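Local coordinates for protein type-iv like pilin ttha1222 (Thermus thermophilus, PDB 5G2F) that is a type IV pilin-like protein linked to natural competence, whose exact function is unknown but which probably takes part in DNA uptake, at residues A[42-45]-A[46-49]. Residues are numbered along the deposited sequence; the frame is centred on the assembly and turned at random.
Sequences QRPK and TVTA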
loop_
_atom_site.group_PDB
_atom_site.type_symbol
_atom_site.label_atom_id
_atom_site.label_comp_id
_atom_site.label_asym_id
_atom_site.label_seq_id
_atom_site.Cartn_x
_atom_site.Cartn_y
_atom_site.Cartn_z
ATOM N N GLN A 42 3.367 -0.585 14.090
ATOM C CA GLN A 42 4.791 -0.833 14.194
ATOM C C GLN A 42 5.111 -2.205 13.600
ATOM O O GLN A 42 4.540 -3.189 14.006
ATOM C CB GLN A 42 5.194 -0.780 15.662
ATOM C CG GLN A 42 6.642 -1.170 15.935
ATOM C CD GLN A 42 7.668 -0.175 15.409
ATOM O OE1 GLN A 42 7.393 1.028 15.273
ATOM N NE2 GLN A 42 8.864 -0.681 15.116
ATOM N N ARG A 43 6.020 -2.257 12.638
ATOM C CA ARG A 43 6.443 -3.517 12.025
ATOM C C ARG A 43 7.760 -3.985 12.654
ATOM O O ARG A 43 8.757 -3.271 12.590
ATOM C CB ARG A 43 6.613 -3.358 10.503
ATOM C CG ARG A 43 7.116 -4.631 9.826
ATOM C CD ARG A 43 7.168 -4.574 8.298
ATOM N NE ARG A 43 7.815 -3.369 7.789
ATOM C CZ ARG A 43 9.130 -3.204 7.717
ATOM N NH1 ARG A 43 9.961 -4.143 8.136
ATOM N NH2 ARG A 43 9.611 -2.068 7.245
ATOM N N PRO A 44 7.784 -5.166 13.288
ATOM C CA PRO A 44 9.077 -5.643 13.824
ATOM C C PRO A 44 10.121 -5.819 12.709
ATOM O O PRO A 44 9.772 -6.160 11.587
ATOM C CB PRO A 44 8.733 -7.000 14.473
ATOM C CG PRO A 44 7.247 -7.005 14.623
ATOM C CD PRO A 44 6.687 -6.108 13.563
ATOM N N LYS A 45 11.396 -5.597 13.001
ATOM C CA LYS A 45 12.397 -5.570 11.932
ATOM C C LYS A 45 12.620 -6.965 11.357
ATOM O O LYS A 45 13.059 -7.098 10.225
ATOM C CB LYS A 45 13.704 -4.897 12.391
ATOM C CG LYS A 45 14.402 -5.585 13.536
ATOM C CD LYS A 45 15.698 -4.856 13.923
ATOM C CE LYS A 45 16.149 -5.265 15.316
ATOM N NZ LYS A 45 16.170 -6.750 15.450
ATOM N N THR A 46 12.242 -8.008 12.093
ATOM C CA THR A 46 12.270 -9.368 11.540
ATOM C C THR A 46 11.428 -9.508 10.255
ATOM O O THR A 46 11.745 -10.330 9.388
ATOM C CB THR A 46 11.864 -10.458 12.581
ATOM O OG1 THR A 46 12.072 -11.764 12.025
ATOM C CG2 THR A 46 10.403 -10.351 13.001
ATOM N N VAL A 47 10.362 -8.723 10.132
ATOM C CA VAL A 47 9.525 -8.792 8.938
ATOM C C VAL A 47 10.173 -8.010 7.800
ATOM O O VAL A 47 10.195 -6.781 7.809
ATOM C CB VAL A 47 8.115 -8.263 9.183
ATOM C CG1 VAL A 47 7.277 -8.414 7.925
ATOM C CG2 VAL A 47 7.464 -9.011 10.348
ATOM N N THR A 48 10.716 -8.731 6.819
ATOM C CA THR A 48 11.427 -8.100 5.724
ATOM C C THR A 48 10.630 -8.013 4.451
ATOM O O THR A 48 10.963 -7.227 3.571
ATOM C CB THR A 48 12.755 -8.839 5.427
ATOM O OG1 THR A 48 12.496 -10.204 5.079
ATOM C CG2 THR A 48 13.653 -8.810 6.634
ATOM N N ALA A 49 9.559 -8.807 4.339
ATOM C CA ALA A 49 8.680 -8.741 3.187
ATOM C C ALA A 49 7.264 -9.081 3.696
ATOM O O ALA A 49 7.126 -9.828 4.669
ATOM C CB ALA A 49 9.097 -9.715 2.103
#
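The Arg43 side chain reaches over to Val47, the last residue of the type I beta turn Pro44-Val47 that leads the chain into strand 47-54. Two hydrogen bonds form here. In the turn's own bond, Val47 N donates to Pro44 O over 3.0 Å, approaching from above the carbonyl plane. One step further out, Arg43 NH1 reaches Val47 O at 2.7 Å, but the bond is weak because the N-H points well off the oxygen (121°). Val47 O sits at the edge of the guanidinium, near its plane; the bond from Arg43 NE to Leu37 O is the firmer hold on the group, with Val47 O a weak second. The side chain gets there by running extended as far as CD, with CG anti to the backbone N (chi1 177°), then bending at chi3 (48°).

Apolar contacts accompany these bonds. Arg43 CG lies 3.8 Å from Val47 CB, and Arg43 CD is 3.9 Å from Val47 CG1. Pro44 CB meets Thr46 CG2 at 4.0 Å, while the proline ring also packs on Ala6 and Tyr10 of helix 3-19. Thr46 OG1 is bonded to Asp67 O, tying the turn to the chain just past the end of strand 60-66, and Thr48 and Ala49 face Ser65 in a classic beta bulge.

Replacing Arg43 by alanine is likely to leave Leu37 O and Val47 O without their guanidinium partner and to uncover the side of Val47 that CG and CD pack against. The chemistry implies a turn closed by its backbone bond, with Arg43 adding a weak bond and apolar cover, where the loop after helix 3-19 enters the antiparallel sheet of this C-terminal part of the pilin.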